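PT26-6P (Thermococcus sp., PDB 2WB7) is of unknown function, a three-domain protein encoded by a euryarchaeal mobile element and built from immunoglobulin-like and helical parts. Local coordinates at residues D7-D12 and A481-M486; S264-I269 and I371-A376; K301-Y306 and I329-E334; D489-A494 and E511-Y516. One frame throughout, in Å; residues are numbered along the deposited sequence.

Contact 1: D7-D12 and A481-M486; sequences DDDIDD and AKKHEM
D7 and D9 of the N-terminal loop face K482 and K483 of helix 471-499 in a salt-bridge network. The ammonium group of K482 straddles the D7 carboxylate: NZ lies 2.7 Å from D7 OD1 and 2.6 Å from D7 OD2, on the syn side of both oxygens and about 20° out of their plane. The K482 chain, extended beyond a CG set opposite the backbone N (chi1 -155°), approaches D7 from the opposite direction. K483 reaches the same carboxylate by a bent route, its NZ 3.0 Å from D7 OD1 on the anti lone pair, and then joins the syn lone pair of D9 OD2 at 2.9 Å. D7 OD1 thus accepts from two lysines.

A type I beta turn from D7 to I10, closed by the bond from I10 N to D7 O, presents both acids to the same side of the helix, so that the loop preceding helix 21-34 is fastened to the helical domain. D7 OD2 also pairs with K241, and K482 NZ with D393. Losing the D7 carboxylate to an alanine is likely to leave K482 and K483 without the anion they share, and K241 without this partner.

Apolar contacts lie beside the network. I10 CD1 lies 4.2 Å from M486 SE, the selenium of a selenomethionine, and I10 CG1 is 4.1 Å from K483 CE.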
loop_
_atom_site.group_PDB
_atom_site.type_symbol
_atom_site.label_atom_id
_atom_site.label_comp_id
_atom_site.label_asym_id
_atom_site.label_seq_id
_atom_site.Cartn_x
_atom_site.Cartn_y
_atom_site.Cartn_z
ATOM N N ASP A 7 7.451 -0.490 30.728
ATOM C CA ASP A 7 6.907 -1.303 29.660
ATOM C C ASP A 7 7.890 -1.424 28.496
ATOM O O ASP A 7 7.502 -1.400 27.340
ATOM C CB ASP A 7 5.577 -0.719 29.214
ATOM C CG ASP A 7 4.679 -0.391 30.389
ATOM O OD1 ASP A 7 4.167 -1.328 31.040
ATOM O OD2 ASP A 7 4.491 0.808 30.674
ATOM N N ASP A 8 9.170 -1.579 28.818
ATOM C CA ASP A 8 10.194 -1.869 27.823
ATOM C C ASP A 8 10.045 -3.269 27.239
ATOM O O ASP A 8 10.808 -3.667 26.372
ATOM C CB ASP A 8 11.581 -1.723 28.434
ATOM C CG ASP A 8 11.959 -0.272 28.680
ATOM O OD1 ASP A 8 11.833 0.526 27.721
ATOM O OD2 ASP A 8 12.383 0.074 29.819
ATOM N N ASP A 9 9.072 -4.028 27.716
ATOM C CA ASP A 9 8.847 -5.356 27.160
ATOM C C ASP A 9 7.824 -5.314 26.036
ATOM O O ASP A 9 7.617 -6.305 25.341
ATOM C CB ASP A 9 8.431 -6.364 28.242
ATOM C CG ASP A 9 7.179 -5.939 29.018
ATOM O OD1 ASP A 9 6.392 -6.830 29.374
ATOM O OD2 ASP A 9 6.981 -4.737 29.303
ATOM N N ILE A 10 7.186 -4.165 25.856
ATOM C CA ILE A 10 6.216 -4.015 24.778
ATOM C C ILE A 10 6.947 -3.909 23.443
ATOM O O ILE A 10 7.799 -3.040 23.243
ATOM C CB ILE A 10 5.306 -2.789 24.979
ATOM C CG1 ILE A 10 4.526 -2.936 26.287
ATOM C CG2 ILE A 10 4.382 -2.613 23.784
ATOM C CD1 ILE A 10 3.603 -1.793 26.607
ATOM N N ASP A 11 6.608 -4.804 22.529
ATOM C CA ASP A 11 7.318 -4.869 21.270
ATOM C C ASP A 11 7.253 -3.567 20.493
ATOM O O ASP A 11 8.191 -3.199 19.799
ATOM C CB ASP A 11 6.793 -6.025 20.443
ATOM C CG ASP A 11 7.903 -6.851 19.911
ATOM O OD1 ASP A 11 8.443 -6.459 18.856
ATOM O OD2 ASP A 11 8.283 -7.848 20.578
ATOM N N ASP A 12 6.138 -2.868 20.613
ATOM C CA ASP A 12 5.991 -1.588 19.958
ATOM C C ASP A 12 7.007 -0.606 20.512
ATOM O O ASP A 12 7.561 0.186 19.775
ATOM C CB ASP A 12 4.580 -1.051 20.157
ATOM C CG ASP A 12 3.521 -1.974 19.593
ATOM O OD1 ASP A 12 2.499 -2.206 20.284
ATOM O OD2 ASP A 12 3.708 -2.464 18.453
ATOM N N ALA A 481 -0.959 -7.668 35.310
ATOM C CA ALA A 481 -2.099 -6.832 35.621
ATOM C C ALA A 481 -2.110 -5.526 34.800
ATOM O O ALA A 481 -3.160 -5.064 34.349
ATOM C CB ALA A 481 -2.141 -6.543 37.118
ATOM N N LYS A 482 -0.938 -4.946 34.592
ATOM C CA LYS A 482 -0.840 -3.713 33.823
ATOM C C LYS A 482 -1.258 -3.881 32.350
ATOM O O LYS A 482 -2.068 -3.094 31.814
ATOM C CB LYS A 482 0.584 -3.199 33.885
ATOM C CG LYS A 482 0.698 -1.719 33.661
ATOM C CD LYS A 482 2.143 -1.320 33.675
ATOM C CE LYS A 482 2.323 0.155 33.428
ATOM N NZ LYS A 482 3.772 0.373 33.115
ATOM N N LYS A 483 -0.702 -4.906 31.704
ATOM C CA LYS A 483 -1.008 -5.191 30.306
ATOM C C LYS A 483 -2.449 -5.632 30.122
ATOM O O LYS A 483 -3.063 -5.325 29.097
ATOM C CB LYS A 483 -0.095 -6.270 29.752
ATOM C CG LYS A 483 1.329 -6.168 30.201
ATOM C CD LYS A 483 2.012 -4.897 29.788
ATOM C CE LYS A 483 3.510 -5.175 29.617
ATOM N NZ LYS A 483 4.372 -4.188 30.317
ATOM N N HIS A 484 -2.982 -6.379 31.089
ATOM C CA HIS A 484 -4.402 -6.726 31.050
ATOM C C HIS A 484 -5.246 -5.458 31.063
ATOM O O HIS A 484 -6.212 -5.362 30.314
ATOM C CB HIS A 484 -4.829 -7.667 32.195
ATOM C CG HIS A 484 -4.522 -9.115 31.947
ATOM N ND1 HIS A 484 -4.835 -9.755 30.765
ATOM C CD2 HIS A 484 -3.940 -10.052 32.735
ATOM C CE1 HIS A 484 -4.449 -11.018 30.831
ATOM N NE2 HIS A 484 -3.892 -11.219 32.012
ATOM N N GLU A 485 -4.898 -4.478 31.895
ATOM C CA GLU A 485 -5.671 -3.236 31.894
ATOM C C GLU A 485 -5.570 -2.513 30.550
ATOM O O GLU A 485 -6.542 -1.910 30.084
ATOM C CB GLU A 485 -5.279 -2.278 33.020
ATOM C CG GLU A 485 -6.344 -1.206 33.192
ATOM C CD GLU A 485 -5.844 0.126 33.779
ATOM O OE1 GLU A 485 -4.690 0.188 34.249
ATOM O OE2 GLU A 485 -6.641 1.110 33.765
HETATM N N MSE A 486 -4.386 -2.576 29.941
HETATM C CA MSE A 486 -4.144 -1.964 28.639
HETATM C C MSE A 486 -4.985 -2.634 27.554
HETATM O O MSE A 486 -5.580 -1.960 26.698
HETATM C CB MSE A 486 -2.668 -2.068 28.301
HETATM C CG MSE A 486 -1.774 -1.134 29.118
HETATM SE SE MSE A 486 0.099 -1.703 28.987
HETATM C CE MSE A 486 1.056 -0.128 29.609
#

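Contact 2: S264-I269 and I371-A376; sequences SDFIII and IPIWLA
Nearest each other at I267 and L375, whose CA atoms are 7.7 Å apart, strands 266-269 and 371-376 run nearly parallel, at 23°, with axes 8.0 Å apart and no hydrogen bond between them. L375 and I373 point across the gap, as do I268 and D265, while W374 and I267 turn away.

The F266 ring fills the middle. Its CG sits between the backbone N and the carbonyl carbon (chi1 64°), which swings the ring towards the other strand. I373 CD1 meets the ring at its edge, 3.6 Å from F266 CE2, and L375 CB lies 3.5 Å from F266 CZ.

Both strands belong to the second immunoglobulin-like domain. Strand 253-261 stands between them in the order of the eight-stranded antiparallel sheet, so they touch through side chains in its interior, where V359 and I288 also pack on F266. Trimming F266 to an alanine is likely to open a gap between I373 and L375 and leave both with less apolar cover.

Further along, L375 CD2 reaches I268 CG1 at 3.6 Å, the two side chains lying alongside, pointed in opposite senses. At the other end D265 OD2, which accepts a hydrogen bond from A66 N, comes within 3.4 Å of I373 CG2.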
loop_
_atom_site.group_PDB
_atom_site.type_symbol
_atom_site.label_atom_id
_atom_site.label_comp_id
_atom_site.label_asym_id
_atom_site.label_seq_id
_atom_site.Cartn_x
_atom_site.Cartn_y
_atom_site.Cartn_z
ATOM N N SER A 264 2.555 -0.285 -7.676
ATOM C CA SER A 264 3.716 -0.766 -8.417
ATOM C C SER A 264 4.565 0.394 -8.937
ATOM O O SER A 264 5.761 0.244 -9.160
ATOM C CB SER A 264 3.268 -1.632 -9.582
ATOM O OG SER A 264 2.608 -2.804 -9.137
ATOM N N ASP A 265 3.945 1.549 -9.139
ATOM C CA ASP A 265 4.649 2.684 -9.733
ATOM C C ASP A 265 5.437 3.491 -8.705
ATOM O O ASP A 265 6.591 3.854 -8.951
ATOM C CB ASP A 265 3.672 3.599 -10.463
ATOM C CG ASP A 265 2.891 2.871 -11.546
ATOM O OD1 ASP A 265 3.324 1.761 -11.938
ATOM O OD2 ASP A 265 1.847 3.399 -11.993
ATOM N N PHE A 266 4.807 3.778 -7.563
ATOM C CA PHE A 266 5.472 4.461 -6.459
ATOM C C PHE A 266 4.844 4.105 -5.123
ATOM O O PHE A 266 3.761 3.528 -5.077
ATOM C CB PHE A 266 5.490 5.978 -6.663
ATOM C CG PHE A 266 4.127 6.619 -6.681
ATOM C CD1 PHE A 266 3.684 7.352 -5.604
ATOM C CD2 PHE A 266 3.300 6.512 -7.785
ATOM C CE1 PHE A 266 2.431 7.955 -5.631
ATOM C CE2 PHE A 266 2.061 7.112 -7.814
ATOM C CZ PHE A 266 1.622 7.831 -6.745
ATOM N N ILE A 267 5.531 4.426 -4.036
ATOM C CA ILE A 267 5.064 4.014 -2.721
ATOM C C ILE A 267 5.126 5.149 -1.718
ATOM O O ILE A 267 5.807 6.156 -1.922
ATOM C CB ILE A 267 5.869 2.827 -2.169
ATOM C CG1 ILE A 267 7.185 3.306 -1.557
ATOM C CG2 ILE A 267 6.163 1.827 -3.260
ATOM C CD1 ILE A 267 8.132 2.173 -1.178
ATOM N N ILE A 268 4.377 4.991 -0.640
ATOM C CA ILE A 268 4.430 5.923 0.458
ATOM C C ILE A 268 4.792 5.158 1.718
ATOM O O ILE A 268 4.139 4.159 2.064
ATOM C CB ILE A 268 3.091 6.627 0.653
ATOM C CG1 ILE A 268 2.766 7.491 -0.565
ATOM C CG2 ILE A 268 3.109 7.462 1.926
ATOM C CD1 ILE A 268 1.476 8.296 -0.404
ATOM N N ILE A 269 5.846 5.602 2.397
ATOM C CA ILE A 269 6.169 5.039 3.702
ATOM C C ILE A 269 5.718 6.033 4.767
ATOM O O ILE A 269 5.890 7.253 4.597
ATOM C CB ILE A 269 7.672 4.747 3.858
ATOM C CG1 ILE A 269 8.082 3.604 2.939
ATOM C CG2 ILE A 269 7.983 4.377 5.289
ATOM C CD1 ILE A 269 7.149 2.416 3.009
ATOM N N ILE A 371 0.090 9.631 -18.803
ATOM C CA ILE A 371 -0.851 8.721 -18.131
ATOM C C ILE A 371 -0.982 8.996 -16.619
ATOM O O ILE A 371 -0.010 8.855 -15.870
ATOM C CB ILE A 371 -0.417 7.249 -18.310
ATOM C CG1 ILE A 371 -0.260 6.912 -19.785
ATOM C CG2 ILE A 371 -1.411 6.312 -17.697
ATOM C CD1 ILE A 371 0.140 5.484 -20.032
ATOM N N PRO A 372 -2.197 9.360 -16.160
ATOM C CA PRO A 372 -2.410 9.762 -14.767
ATOM C C PRO A 372 -2.428 8.567 -13.813
ATOM O O PRO A 372 -3.126 7.584 -14.073
ATOM C CB PRO A 372 -3.800 10.412 -14.796
ATOM C CG PRO A 372 -4.251 10.382 -16.239
ATOM C CD PRO A 372 -3.459 9.323 -16.909
ATOM N N ILE A 373 -1.673 8.637 -12.723
ATOM C CA ILE A 373 -1.737 7.587 -11.718
ATOM C C ILE A 373 -1.981 8.197 -10.349
ATOM O O ILE A 373 -1.652 9.375 -10.116
ATOM C CB ILE A 373 -0.460 6.759 -11.669
ATOM C CG1 ILE A 373 0.755 7.679 -11.617
ATOM C CG2 ILE A 373 -0.388 5.835 -12.875
ATOM C CD1 ILE A 373 2.036 6.939 -11.426
ATOM N N TRP A 374 -2.572 7.408 -9.453
ATOM C CA TRP A 374 -2.842 7.866 -8.112
ATOM C C TRP A 374 -2.488 6.792 -7.103
ATOM O O TRP A 374 -2.486 5.597 -7.421
ATOM C CB TRP A 374 -4.315 8.256 -7.963
ATOM C CG TRP A 374 -5.268 7.109 -8.109
ATOM C CD1 TRP A 374 -5.807 6.643 -9.264
ATOM C CD2 TRP A 374 -5.779 6.278 -7.060
ATOM N NE1 TRP A 374 -6.640 5.583 -9.000
ATOM C CE2 TRP A 374 -6.636 5.336 -7.656
ATOM C CE3 TRP A 374 -5.587 6.235 -5.674
ATOM C CZ2 TRP A 374 -7.304 4.366 -6.923
ATOM C CZ3 TRP A 374 -6.259 5.265 -4.943
ATOM C CH2 TRP A 374 -7.107 4.348 -5.570
ATOM N N LEU A 375 -2.177 7.232 -5.887
ATOM C CA LEU A 375 -1.966 6.322 -4.765
ATOM C C LEU A 375 -2.679 6.839 -3.517
ATOM O O LEU A 375 -2.736 8.058 -3.257
ATOM C CB LEU A 375 -0.481 6.135 -4.470
ATOM C CG LEU A 375 -0.154 5.061 -3.424
ATOM C CD1 LEU A 375 -0.348 3.690 -3.988
ATOM C CD2 LEU A 375 1.281 5.202 -2.966
ATOM N N ALA A 376 -3.246 5.908 -2.763
ATOM C CA ALA A 376 -3.825 6.229 -1.475
ATOM C C ALA A 376 -3.158 5.310 -0.475
ATOM O O ALA A 376 -2.989 4.118 -0.738
ATOM C CB ALA A 376 -5.338 6.014 -1.487
#

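Contact 3: K301-Y306 and I329-E334; sequences KISDEY and IGDLTE
The phenol ring of Y306 meets I329 obliquely, with Y306 CD2 3.8 Å from I329 CG1. Two further rings, F308 and F338, also meet that of Y306. The other flat group near the partner strand is the D304 carboxylate: its OD1 comes to 3.6 Å from G330 N, while OD2 has a weak hydrogen bond to H328.

These residues lie in the beta hairpin of strands 301-314 and 319-331, at the outer side of the eight-stranded antiparallel sheet of the second immunoglobulin-like domain; strand 319-331 is outermost, and strand 350-364 flanks 301-314 on its other side. S303 and D331 form an antiparallel non-hydrogen-bonded pair, their CA atoms 4.2 Å apart and their side chains on the same face.

Backbone bonds hold the strands beyond this pair. I329 N donates to D304 O at 2.6 Å, in the carbonyl plane. L332 N donates to I302 O at 3.1 Å, tilted 27° from the plane of the I302 carbonyl. The same I302 O receives a CA-H...O contact from D331 CA at 3.3 Å, so a single carbonyl serves two neighbouring residues. G330 has a positive phi of 78°, a conformation that glycine adopts readily.

An inverse gamma turn centred on L332 leads the chain out of the strand. L332 CD2 approaches I302 CG2 at 3.9 Å, and both I329 and L332 pack on I288 of strand 281-290.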
loop_
_atom_site.group_PDB
_atom_site.type_symbol
_atom_site.label_atom_id
_atom_site.label_comp_id
_atom_site.label_asym_id
_atom_site.label_seq_id
_atom_site.Cartn_x
_atom_site.Cartn_y
_atom_site.Cartn_z
ATOM N N LYS A 301 9.360 9.697 -17.307
ATOM C CA LYS A 301 9.426 10.610 -16.171
ATOM C C LYS A 301 8.104 10.470 -15.430
ATOM O O LYS A 301 7.095 10.103 -16.019
ATOM C CB LYS A 301 9.576 12.060 -16.640
ATOM C CG LYS A 301 8.358 12.506 -17.455
ATOM C CD LYS A 301 8.128 14.038 -17.529
ATOM C CE LYS A 301 6.602 14.360 -17.611
ATOM N NZ LYS A 301 6.290 15.590 -18.416
ATOM N N ILE A 302 8.106 10.765 -14.140
ATOM C CA ILE A 302 6.871 10.786 -13.348
ATOM C C ILE A 302 6.802 12.107 -12.566
ATOM O O ILE A 302 7.809 12.512 -12.002
ATOM C CB ILE A 302 6.882 9.622 -12.354
ATOM C CG1 ILE A 302 7.163 8.308 -13.090
ATOM C CG2 ILE A 302 5.586 9.564 -11.569
ATOM C CD1 ILE A 302 7.284 7.123 -12.153
ATOM N N SER A 303 5.644 12.770 -12.506
ATOM C CA SER A 303 5.579 14.048 -11.780
ATOM C C SER A 303 4.253 14.475 -11.154
ATOM O O SER A 303 3.217 14.365 -11.797
ATOM C CB SER A 303 6.032 15.153 -12.713
ATOM O OG SER A 303 5.683 14.804 -14.025
ATOM N N ASP A 304 4.308 14.851 -9.863
ATOM C CA ASP A 304 3.502 15.947 -9.258
ATOM C C ASP A 304 2.829 16.091 -7.834
ATOM O O ASP A 304 3.458 16.598 -6.897
ATOM C CB ASP A 304 2.609 16.592 -10.272
ATOM C CG ASP A 304 2.617 18.057 -10.104
ATOM O OD1 ASP A 304 3.700 18.517 -9.663
ATOM O OD2 ASP A 304 1.585 18.723 -10.370
ATOM N N GLU A 305 1.538 15.769 -7.688
ATOM C CA GLU A 305 0.703 16.450 -6.639
ATOM C C GLU A 305 0.091 15.612 -5.507
ATOM O O GLU A 305 -0.467 14.551 -5.757
ATOM C CB GLU A 305 -0.414 17.231 -7.315
ATOM C CG GLU A 305 -1.182 18.148 -6.418
ATOM C CD GLU A 305 -2.213 18.982 -7.215
ATOM O OE1 GLU A 305 -2.614 18.534 -8.319
ATOM O OE2 GLU A 305 -2.635 20.071 -6.745
ATOM N N TYR A 306 0.164 16.119 -4.271
ATOM C CA TYR A 306 -0.167 15.333 -3.070
ATOM C C TYR A 306 -1.048 16.075 -2.077
ATOM O O TYR A 306 -1.064 17.308 -2.021
ATOM C CB TYR A 306 1.109 14.922 -2.322
ATOM C CG TYR A 306 1.853 16.098 -1.731
ATOM C CD1 TYR A 306 1.535 16.580 -0.465
ATOM C CD2 TYR A 306 2.874 16.752 -2.453
ATOM C CE1 TYR A 306 2.185 17.673 0.071
ATOM C CE2 TYR A 306 3.549 17.858 -1.920
ATOM C CZ TYR A 306 3.184 18.306 -0.651
ATOM O OH TYR A 306 3.815 19.380 -0.085
ATOM N N ILE A 329 5.391 18.144 -6.137
ATOM C CA ILE A 329 6.711 17.552 -5.966
ATOM C C ILE A 329 7.595 17.884 -7.151
ATOM O O ILE A 329 8.829 17.946 -7.015
ATOM C CB ILE A 329 6.625 16.023 -5.895
ATOM C CG1 ILE A 329 5.647 15.606 -4.800
ATOM C CG2 ILE A 329 8.009 15.416 -5.678
ATOM C CD1 ILE A 329 5.085 14.257 -4.976
ATOM N N GLY A 330 6.960 18.100 -8.305
ATOM C CA GLY A 330 7.683 18.132 -9.572
ATOM C C GLY A 330 7.987 16.708 -10.033
ATOM O O GLY A 330 7.119 15.839 -10.003
ATOM N N ASP A 331 9.217 16.452 -10.450
ATOM C CA ASP A 331 9.580 15.121 -10.882
ATOM C C ASP A 331 9.955 14.341 -9.649
ATOM O O ASP A 331 10.798 14.795 -8.893
ATOM C CB ASP A 331 10.749 15.197 -11.866
ATOM C CG ASP A 331 10.389 15.982 -13.138
ATOM O OD1 ASP A 331 9.620 15.440 -13.975
ATOM O OD2 ASP A 331 10.852 17.142 -13.299
ATOM N N LEU A 332 9.310 13.198 -9.406
ATOM C CA LEU A 332 9.718 12.373 -8.275
ATOM C C LEU A 332 10.817 11.427 -8.683
ATOM O O LEU A 332 10.647 10.207 -8.707
ATOM C CB LEU A 332 8.571 11.641 -7.571
ATOM C CG LEU A 332 7.361 11.068 -8.289
ATOM C CD1 LEU A 332 6.572 10.265 -7.283
ATOM C CD2 LEU A 332 6.491 12.179 -8.877
ATOM N N THR A 333 11.952 12.024 -8.994
ATOM C CA THR A 333 13.161 11.293 -9.263
ATOM C C THR A 333 13.856 10.933 -7.947
ATOM O O THR A 333 14.641 9.988 -7.887
ATOM C CB THR A 333 14.091 12.160 -10.092
ATOM O OG1 THR A 333 14.474 13.299 -9.308
ATOM C CG2 THR A 333 13.351 12.640 -11.347
ATOM N N GLU A 334 13.593 11.685 -6.889
ATOM C CA GLU A 334 14.161 11.313 -5.590
ATOM C C GLU A 334 13.141 11.247 -4.460
ATOM O O GLU A 334 12.203 12.048 -4.415
ATOM C CB GLU A 334 15.324 12.230 -5.199
ATOM C CG GLU A 334 15.211 13.669 -5.647
ATOM C CD GLU A 334 16.517 14.412 -5.400
ATOM O OE1 GLU A 334 17.561 13.735 -5.327
ATOM O OE2 GLU A 334 16.513 15.658 -5.265
#

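Contact 4: D489-A494 and E511-Y516; sequences DYYVNA and EKAKEY
K512 NZ is gripped by two carboxylates: E515 OE1 at 3.0 Å, one turn further along its own helix, and D12 of the N-terminal loop. The chain bends at chi2 and again at chi3 (-85°), which carries the ammonium away from helix 471-499 and leaves the CB end of K512 to face it. Helices 471-499 and 503-523 form an antiparallel helical hairpin in the helical domain, the N-to-C directions of the two segments 166° apart and their axes 8.3 Å apart.

Aromatic rings fill the interface. K512 CB stands over the centre of one face of the Y490 ring in a CH-pi contact, 3.6 Å from its centroid. The same ring turns an edge to the face of Y516 in a T-shaped pair with planes at 70°; Y490 CE2 lies over the middle of the Y516 ring, 3.6 Å from Y516 CD2. Both phenols have polar partners outside the two helices, Y490 OH bonding to S237 O and Y516 OH to D12.

A513 provides the close approach between the backbones, its small side chain letting CA come to 5.3 Å from Y490 CA. Its methyl also serves the neighbouring tyrosine: A513 CB sits over the centre of the Y491 ring, 3.3 Å from the centroid.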
loop_
_atom_site.group_PDB
_atom_site.type_symbol
_atom_site.label_atom_id
_atom_site.label_comp_id
_atom_site.label_asym_id
_atom_site.label_seq_id
_atom_site.Cartn_x
_atom_site.Cartn_y
_atom_site.Cartn_z
ATOM N N ASP A 489 -8.527 -1.684 28.039
ATOM C CA ASP A 489 -8.673 -0.318 27.517
ATOM C C ASP A 489 -8.843 -0.309 25.997
ATOM O O ASP A 489 -9.654 0.446 25.454
ATOM C CB ASP A 489 -7.516 0.577 27.955
ATOM C CG ASP A 489 -7.599 0.940 29.435
ATOM O OD1 ASP A 489 -8.708 0.836 30.022
ATOM O OD2 ASP A 489 -6.561 1.333 30.016
ATOM N N TYR A 490 -8.094 -1.174 25.318
ATOM C CA TYR A 490 -8.200 -1.277 23.869
ATOM C C TYR A 490 -9.595 -1.755 23.507
ATOM O O TYR A 490 -10.269 -1.134 22.686
ATOM C CB TYR A 490 -7.161 -2.251 23.297
ATOM C CG TYR A 490 -5.756 -1.696 23.166
ATOM C CD1 TYR A 490 -5.519 -0.491 22.521
ATOM C CD2 TYR A 490 -4.659 -2.392 23.678
ATOM C CE1 TYR A 490 -4.219 0.028 22.390
ATOM C CE2 TYR A 490 -3.359 -1.897 23.543
ATOM C CZ TYR A 490 -3.152 -0.684 22.899
ATOM O OH TYR A 490 -1.874 -0.203 22.778
ATOM N N TYR A 491 -10.015 -2.863 24.124
ATOM C CA TYR A 491 -11.322 -3.477 23.844
ATOM C C TYR A 491 -12.451 -2.477 23.957
ATOM O O TYR A 491 -13.392 -2.474 23.159
ATOM C CB TYR A 491 -11.588 -4.668 24.764
ATOM C CG TYR A 491 -11.064 -5.970 24.202
ATOM C CD1 TYR A 491 -10.284 -6.804 24.965
ATOM C CD2 TYR A 491 -11.341 -6.345 22.888
ATOM C CE1 TYR A 491 -9.803 -7.978 24.466
ATOM C CE2 TYR A 491 -10.863 -7.520 22.370
ATOM C CZ TYR A 491 -10.092 -8.336 23.171
ATOM O OH TYR A 491 -9.588 -9.511 22.677
ATOM N N VAL A 492 -12.328 -1.597 24.936
ATOM C CA VAL A 492 -13.342 -0.598 25.181
ATOM C C VAL A 492 -13.340 0.445 24.073
ATOM O O VAL A 492 -14.411 0.848 23.572
ATOM C CB VAL A 492 -13.117 0.088 26.525
ATOM C CG1 VAL A 492 -13.722 1.482 26.497
ATOM C CG2 VAL A 492 -13.683 -0.785 27.678
ATOM N N ASN A 493 -12.144 0.894 23.684
ATOM C CA ASN A 493 -12.016 1.700 22.482
ATOM C C ASN A 493 -12.655 0.992 21.285
ATOM O O ASN A 493 -13.416 1.599 20.529
ATOM C CB ASN A 493 -10.554 2.020 22.195
ATOM C CG ASN A 493 -10.043 3.197 23.009
ATOM O OD1 ASN A 493 -10.179 4.356 22.608
ATOM N ND2 ASN A 493 -9.449 2.908 24.153
ATOM N N ALA A 494 -12.365 -0.297 21.135
ATOM C CA ALA A 494 -12.869 -1.053 19.992
ATOM C C ALA A 494 -14.416 -1.100 19.960
ATOM O O ALA A 494 -15.058 -0.755 18.942
ATOM C CB ALA A 494 -12.278 -2.451 19.972
ATOM N N GLU A 511 -7.298 -5.971 17.771
ATOM C CA GLU A 511 -6.057 -6.715 17.535
ATOM C C GLU A 511 -4.965 -6.373 18.546
ATOM O O GLU A 511 -4.228 -7.256 19.018
ATOM C CB GLU A 511 -5.546 -6.447 16.133
ATOM C CG GLU A 511 -4.062 -6.741 15.954
ATOM C CD GLU A 511 -3.747 -8.228 16.044
ATOM O OE1 GLU A 511 -4.648 -9.047 15.730
ATOM O OE2 GLU A 511 -2.605 -8.571 16.439
ATOM N N LYS A 512 -4.841 -5.084 18.860
ATOM C CA LYS A 512 -3.899 -4.649 19.893
ATOM C C LYS A 512 -4.261 -5.292 21.212
ATOM O O LYS A 512 -3.386 -5.720 21.960
ATOM C CB LYS A 512 -3.921 -3.134 20.065
ATOM C CG LYS A 512 -3.422 -2.375 18.859
ATOM C CD LYS A 512 -2.108 -2.965 18.367
ATOM C CE LYS A 512 -0.916 -2.389 19.117
ATOM N NZ LYS A 512 0.366 -3.006 18.639
ATOM N N ALA A 513 -5.561 -5.346 21.499
ATOM C CA ALA A 513 -6.063 -6.016 22.699
ATOM C C ALA A 513 -5.495 -7.422 22.766
ATOM O O ALA A 513 -4.804 -7.782 23.714
ATOM C CB ALA A 513 -7.579 -6.052 22.703
ATOM N N LYS A 514 -5.781 -8.217 21.744
ATOM C CA LYS A 514 -5.329 -9.601 21.742
ATOM C C LYS A 514 -3.827 -9.668 22.024
ATOM O O LYS A 514 -3.343 -10.593 22.680
ATOM C CB LYS A 514 -5.662 -10.266 20.412
ATOM C CG LYS A 514 -5.292 -11.728 20.351
ATOM C CD LYS A 514 -6.149 -12.557 21.335
ATOM C CE LYS A 514 -5.421 -13.862 21.756
ATOM N NZ LYS A 514 -4.919 -14.692 20.587
ATOM N N GLU A 515 -3.088 -8.684 21.527
ATOM C CA GLU A 515 -1.630 -8.719 21.639
ATOM C C GLU A 515 -1.168 -8.499 23.067
ATOM O O GLU A 515 -0.415 -9.301 23.605
ATOM C CB GLU A 515 -0.996 -7.679 20.726
ATOM C CG GLU A 515 -1.016 -8.061 19.259
ATOM C CD GLU A 515 -0.512 -6.928 18.369
ATOM O OE1 GLU A 515 0.067 -5.957 18.921
ATOM O OE2 GLU A 515 -0.704 -7.001 17.127
ATOM N N TYR A 516 -1.627 -7.410 23.680
ATOM C CA TYR A 516 -1.277 -7.092 25.052
ATOM C C TYR A 516 -1.807 -8.138 26.038
ATOM O O TYR A 516 -1.180 -8.445 27.048
ATOM C CB TYR A 516 -1.801 -5.695 25.406
ATOM C CG TYR A 516 -0.971 -4.585 24.811
ATOM C CD1 TYR A 516 -0.313 -3.659 25.620
ATOM C CD2 TYR A 516 -0.824 -4.483 23.429
ATOM C CE1 TYR A 516 0.460 -2.642 25.058
ATOM C CE2 TYR A 516 -0.064 -3.481 22.863
ATOM C CZ TYR A 516 0.581 -2.569 23.677
ATOM O OH TYR A 516 1.342 -1.593 23.095
#

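In the fold
From the N terminus, segment 7-12 opens the longest loop, which contact 1 closes only at 481-486 in the helical domain. Nested inside it is contact 2, from 264-269 to 371-376, and inside that in turn lies contact 3, a hairpin at the outer side of the same sheet. Contacts 2 and 3 both lie in the second immunoglobulin-like domain, their centres 11 Å apart. Contact 4 follows in series after contact 1 has closed and pairs the last two helices. It shares helix 471-499 with contact 1 and touches it directly, so the N-terminal loop packs on the C-terminal hairpin. Contact 4 lies on the opposite side of the chain's centre from contact 3, their centres about 39 Å apart.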